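Local coordinates for capsid protein (Infectious hypodermal and hematopoietic necrosis virus, PDB 3N7X) that forms the icosahedral shell of a shrimp densovirus, sixty copies of a beta-barrel subunit assembling into the capsid, at residues H77-Y82 against W111-A116; P234-Q239 against G248-P253. All coordinates share one frame; numbering follows the deposited sequence.

Contact 1 packs a turn and short helix on a strand of the jelly-roll barrel; contact 2 joins two parts of a surface loop. Contact 1 comes first along the chain: it sets the segment after strand 70-74 against the start of strand 111-131, its centre about 9 Å from the centre of the chain. Contact 2 follows entirely within the long loop between strands 220-221 and 264-268, its centre about 20 Å from the centre of the chain, where other subunits gather. The two contact centres are 16 Å apart, yet they touch, Trp111 CZ3 lying 4.2 Å from Pro234 CD. Packing thus runs from the interior of one subunit out to a loop that meets neighbouring subunits of the capsid.

Contact 1: H77-Y82 against W111-A116; sequences HWMNLY and WKVHKA
Met79, beside the short helix 80-83, lays the end of its side chain on Trp111, at the start of strand 111-131. This is a Met-aromatic contact joined to a CH-pi one. The methyl CE sits over one face of the indole, 3.9 Å from the centroid of the six-membered ring and 25° off its normal, displaced toward the rim. The sulfur approaches more obliquely, with SD of Met79 3.4 Å from CH2 of Trp111. A bend at the last torsion of the methionine (chi3 67°) folds CE back over the ring, and the same methyl meets CG2 of Val113 at 3.5 Å. The methyl therefore sits in the corner where the indole and the CG2 branch meet, which gives this end of the contact its close packing.

The other end is looser. Ala116 CB lies over one face of the Tyr82 ring, 4.0 Å from CZ, and nothing polar passes between the two segments. The phenol hydroxyl is instead hydrogen-bonded to the backbone O of Leu76, a bond that ties the ring back to the chain just before the turn. All five touching residues are buried; the partly exposed positions of this part of the strand are Lys112, His114 and Lys115, with the Lys112 side chain leaving its backbone away from the helix.

The strand lies in what corresponds to the BIDG sheet of the parvoviral jelly roll, paired with strands 281-296 and 208-214. Leu291 of strand 281-296 packs against Tyr82, Val113 and Ala116, while Ile213 of strand 208-214 adds to the packing round Ala116. From helix 171-176, Leu171 meets Asn80 and Trp174 meets Leu81, and Ile233 from a loop packs on Met79.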
# COMPACT_ATOMS: atom_id res chain seq x y z
N HIS A 77 12.41 -92.09 -18.84
CA HIS A 77 12.19 -91.77 -20.24
C HIS A 77 11.42 -92.85 -21.00
O HIS A 77 11.06 -92.66 -22.16
CB HIS A 77 13.52 -91.51 -20.93
CG HIS A 77 14.52 -92.60 -20.75
ND1 HIS A 77 15.25 -93.14 -21.79
CD2 HIS A 77 14.92 -93.27 -19.64
CE1 HIS A 77 16.04 -94.09 -21.34
NE2 HIS A 77 15.86 -94.19 -20.03
N TRP A 78 11.18 -93.99 -20.35
CA TRP A 78 10.44 -95.09 -20.99
C TRP A 78 8.95 -94.84 -20.91
O TRP A 78 8.34 -94.96 -19.85
CB TRP A 78 10.76 -96.42 -20.31
CG TRP A 78 12.14 -96.95 -20.56
CD1 TRP A 78 13.19 -96.28 -21.15
CD2 TRP A 78 12.64 -98.25 -20.22
NE1 TRP A 78 14.30 -97.09 -21.19
CE2 TRP A 78 14.00 -98.30 -20.62
CE3 TRP A 78 12.07 -99.37 -19.60
CZ2 TRP A 78 14.79 -99.43 -20.43
CZ3 TRP A 78 12.87 -100.50 -19.41
CH2 TRP A 78 14.22 -100.52 -19.82
N MET A 79 8.34 -94.50 -22.05
CA MET A 79 6.91 -94.25 -22.09
C MET A 79 6.11 -95.43 -21.57
O MET A 79 5.02 -95.27 -21.01
CB MET A 79 6.48 -93.93 -23.52
CG MET A 79 7.03 -92.62 -24.05
SD MET A 79 6.55 -92.31 -25.76
CE MET A 79 4.77 -92.08 -25.60
N ASN A 80 6.66 -96.63 -21.75
CA ASN A 80 6.00 -97.85 -21.33
C ASN A 80 5.62 -97.85 -19.86
O ASN A 80 4.62 -98.43 -19.47
CB ASN A 80 6.90 -99.05 -21.61
CG ASN A 80 7.48 -99.02 -23.01
OD1 ASN A 80 8.26 -98.13 -23.36
ND2 ASN A 80 7.09 -99.99 -23.84
N LEU A 81 6.43 -97.18 -19.04
CA LEU A 81 6.16 -97.14 -17.60
C LEU A 81 4.92 -96.33 -17.26
O LEU A 81 4.38 -96.47 -16.17
CB LEU A 81 7.36 -96.56 -16.85
CG LEU A 81 8.67 -97.36 -16.90
CD1 LEU A 81 9.71 -96.64 -16.06
CD2 LEU A 81 8.46 -98.77 -16.38
N TYR A 82 4.46 -95.50 -18.19
CA TYR A 82 3.30 -94.66 -17.93
C TYR A 82 2.03 -95.14 -18.63
O TYR A 82 0.93 -94.99 -18.09
CB TYR A 82 3.58 -93.22 -18.37
CG TYR A 82 4.85 -92.63 -17.81
CD1 TYR A 82 4.83 -91.87 -16.63
CD2 TYR A 82 6.07 -92.80 -18.46
CE1 TYR A 82 6.01 -91.30 -16.12
CE2 TYR A 82 7.24 -92.24 -17.97
CZ TYR A 82 7.20 -91.49 -16.80
OH TYR A 82 8.37 -90.93 -16.34
N TRP A 111 1.61 -88.49 -32.08
CA TRP A 111 1.55 -88.03 -30.70
C TRP A 111 2.84 -87.33 -30.27
O TRP A 111 3.86 -87.39 -30.95
CB TRP A 111 1.28 -89.21 -29.78
CG TRP A 111 2.19 -90.38 -30.06
CD1 TRP A 111 1.92 -91.46 -30.84
CD2 TRP A 111 3.54 -90.56 -29.59
NE1 TRP A 111 3.00 -92.31 -30.90
CE2 TRP A 111 4.01 -91.78 -30.13
CE3 TRP A 111 4.39 -89.81 -28.76
CZ2 TRP A 111 5.30 -92.27 -29.88
CZ3 TRP A 111 5.68 -90.30 -28.51
CH2 TRP A 111 6.12 -91.51 -29.07
N LYS A 112 2.76 -86.66 -29.11
CA LYS A 112 3.89 -85.95 -28.51
C LYS A 112 3.80 -86.17 -27.02
O LYS A 112 2.71 -86.36 -26.48
CB LYS A 112 3.78 -84.43 -28.69
CG LYS A 112 3.90 -83.89 -30.07
CD LYS A 112 3.74 -82.38 -30.02
CE LYS A 112 3.85 -81.79 -31.41
NZ LYS A 112 3.69 -80.32 -31.39
N VAL A 113 4.95 -86.11 -26.36
CA VAL A 113 4.98 -86.22 -24.91
C VAL A 113 5.53 -84.87 -24.47
O VAL A 113 6.63 -84.47 -24.85
CB VAL A 113 5.92 -87.32 -24.42
CG1 VAL A 113 6.00 -87.28 -22.90
CG2 VAL A 113 5.42 -88.67 -24.88
N HIS A 114 4.74 -84.15 -23.68
CA HIS A 114 5.15 -82.84 -23.20
C HIS A 114 6.01 -82.94 -21.96
O HIS A 114 7.17 -82.56 -21.97
CB HIS A 114 3.91 -81.99 -22.90
CG HIS A 114 3.20 -81.53 -24.12
ND1 HIS A 114 3.69 -80.53 -24.94
CD2 HIS A 114 2.06 -81.96 -24.71
CE1 HIS A 114 2.89 -80.38 -25.98
NE2 HIS A 114 1.89 -81.23 -25.87
N LYS A 115 5.44 -83.49 -20.91
CA LYS A 115 6.14 -83.61 -19.65
C LYS A 115 5.78 -84.94 -18.99
O LYS A 115 4.70 -85.48 -19.20
CB LYS A 115 5.73 -82.44 -18.76
CG LYS A 115 6.52 -82.26 -17.49
CD LYS A 115 5.97 -81.08 -16.68
CE LYS A 115 6.76 -80.88 -15.38
NZ LYS A 115 6.19 -79.83 -14.48
N ALA A 116 6.71 -85.48 -18.20
CA ALA A 116 6.47 -86.73 -17.49
C ALA A 116 7.44 -86.77 -16.32
O ALA A 116 8.45 -86.06 -16.32
CB ALA A 116 6.71 -87.91 -18.42

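Contact 2: P234-Q239 against G248-P253; sequences PKWGGQ and GNLVYP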
# COMPACT_ATOMS: atom_id res chain seq x y z
N PRO A 234 10.62 -88.64 -26.75
CA PRO A 234 11.45 -87.89 -27.70
C PRO A 234 12.50 -86.96 -27.10
O PRO A 234 12.18 -85.97 -26.45
CB PRO A 234 10.42 -87.15 -28.55
CG PRO A 234 9.29 -88.12 -28.57
CD PRO A 234 9.20 -88.55 -27.12
N LYS A 235 13.76 -87.29 -27.35
CA LYS A 235 14.90 -86.51 -26.89
C LYS A 235 15.99 -86.70 -27.93
O LYS A 235 16.09 -87.76 -28.53
CB LYS A 235 15.39 -87.02 -25.53
CG LYS A 235 14.64 -86.46 -24.33
CD LYS A 235 15.04 -85.01 -24.10
CE LYS A 235 14.50 -84.47 -22.79
NZ LYS A 235 14.88 -83.05 -22.61
N TRP A 236 16.81 -85.67 -28.14
CA TRP A 236 17.88 -85.75 -29.13
C TRP A 236 19.20 -85.29 -28.52
O TRP A 236 19.29 -84.19 -28.01
CB TRP A 236 17.53 -84.87 -30.33
CG TRP A 236 18.49 -84.98 -31.47
CD1 TRP A 236 19.72 -84.39 -31.58
CD2 TRP A 236 18.32 -85.75 -32.67
NE1 TRP A 236 20.32 -84.75 -32.76
CE2 TRP A 236 19.48 -85.58 -33.45
CE3 TRP A 236 17.29 -86.57 -33.15
CZ2 TRP A 236 19.65 -86.21 -34.69
CZ3 TRP A 236 17.45 -87.20 -34.39
CH2 TRP A 236 18.63 -87.01 -35.15
N GLY A 237 20.21 -86.15 -28.59
CA GLY A 237 21.51 -85.80 -28.03
C GLY A 237 22.42 -86.99 -27.87
O GLY A 237 21.97 -88.09 -27.55
N GLY A 238 23.72 -86.78 -28.09
CA GLY A 238 24.68 -87.85 -27.95
C GLY A 238 24.34 -89.03 -28.86
O GLY A 238 24.13 -88.86 -30.06
N GLN A 239 24.29 -90.22 -28.28
CA GLN A 239 23.98 -91.43 -29.04
C GLN A 239 22.48 -91.53 -29.29
O GLN A 239 22.03 -92.28 -30.16
CB GLN A 239 24.45 -92.66 -28.27
CG GLN A 239 23.61 -92.96 -27.04
CD GLN A 239 24.15 -94.14 -26.24
OE1 GLN A 239 24.42 -95.21 -26.80
NE2 GLN A 239 24.30 -93.95 -24.93
N GLY A 248 9.43 -88.55 -45.50
CA GLY A 248 9.73 -87.17 -45.20
C GLY A 248 11.08 -86.89 -44.60
O GLY A 248 11.76 -87.77 -44.09
N ASN A 249 11.46 -85.62 -44.67
CA ASN A 249 12.73 -85.15 -44.16
C ASN A 249 12.79 -85.26 -42.64
O ASN A 249 11.78 -85.09 -41.95
CB ASN A 249 12.93 -83.69 -44.55
CG ASN A 249 12.80 -83.47 -46.04
OD1 ASN A 249 12.28 -82.44 -46.48
ND2 ASN A 249 13.27 -84.43 -46.82
N LEU A 250 13.98 -85.52 -42.13
CA LEU A 250 14.20 -85.61 -40.70
C LEU A 250 14.24 -84.18 -40.15
O LEU A 250 14.85 -83.30 -40.75
CB LEU A 250 15.52 -86.31 -40.41
CG LEU A 250 16.01 -86.25 -38.96
CD1 LEU A 250 15.08 -87.06 -38.07
CD2 LEU A 250 17.44 -86.78 -38.89
N VAL A 251 13.58 -83.96 -39.02
CA VAL A 251 13.58 -82.65 -38.38
C VAL A 251 14.17 -82.85 -36.99
O VAL A 251 13.68 -83.67 -36.21
CB VAL A 251 12.15 -82.08 -38.29
CG1 VAL A 251 12.16 -80.75 -37.57
CG2 VAL A 251 11.58 -81.91 -39.69
N TYR A 252 15.22 -82.10 -36.68
CA TYR A 252 15.90 -82.24 -35.40
C TYR A 252 16.82 -81.05 -35.14
O TYR A 252 17.10 -80.27 -36.04
CB TYR A 252 16.75 -83.50 -35.40
CG TYR A 252 17.91 -83.39 -36.36
CD1 TYR A 252 17.70 -83.30 -37.74
CD2 TYR A 252 19.22 -83.35 -35.89
CE1 TYR A 252 18.78 -83.16 -38.62
CE2 TYR A 252 20.30 -83.22 -36.76
CZ TYR A 252 20.07 -83.12 -38.13
OH TYR A 252 21.14 -82.97 -38.99
N PRO A 253 17.32 -80.91 -33.90
CA PRO A 253 18.23 -79.81 -33.55
C PRO A 253 19.67 -80.18 -33.94
O PRO A 253 20.40 -80.78 -33.16
CB PRO A 253 18.04 -79.68 -32.05
CG PRO A 253 17.81 -81.11 -31.63
CD PRO A 253 16.87 -81.63 -32.69
O HOH W 1 22.66 -83.02 -33.80
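Trp236 and Pro253 mark the nearest passage of the two backbones, with CA atoms 7.4 Å apart, and neither segment forms regular helix or strand. Both belong to the long loop before strand 264-268, which corresponds to the GH loop of parvoviral capsids, and the contact folds this loop back on itself. No direct hydrogen bond links the segments.

The indole of Trp236 carries the contact, extended toward residues 250-253 with its CG opposite the backbone N (chi1 -174°). Tyr252 CB stands almost squarely over the six-membered ring, 3.7 Å from its centroid and 4° off the normal, a clear CH-pi contact. The phenol ring beyond it is tilted, its plane at 39° to the indole. Pro253 covers the other half of the indole: its CD lies over the five-membered ring, 4.2 Å from that centroid, and its CG comes 3.8 Å from CD1 of Trp236. Leu250 approaches obliquely at the far end of the bicyclic ring, with its CD2 3.9 Å from Trp236 CH2.

Trp242 of the same loop meets Trp236 edge to face. Other copies of the protein close in as well: Tyr252 packs on Tyr252 of both a second and a third subunit, an arrangement consistent with a threefold axis of the capsid, and Asn249 of the third subunit packs on Trp236. This loop thus lies at an intersubunit interface.

The polar edge of the indole is satisfied through a water that lies at the edge of the Tyr252 ring, in its plane: it accepts from Trp236 NE1 at 3.1 Å and donates to Pro253 O at 3.2 Å.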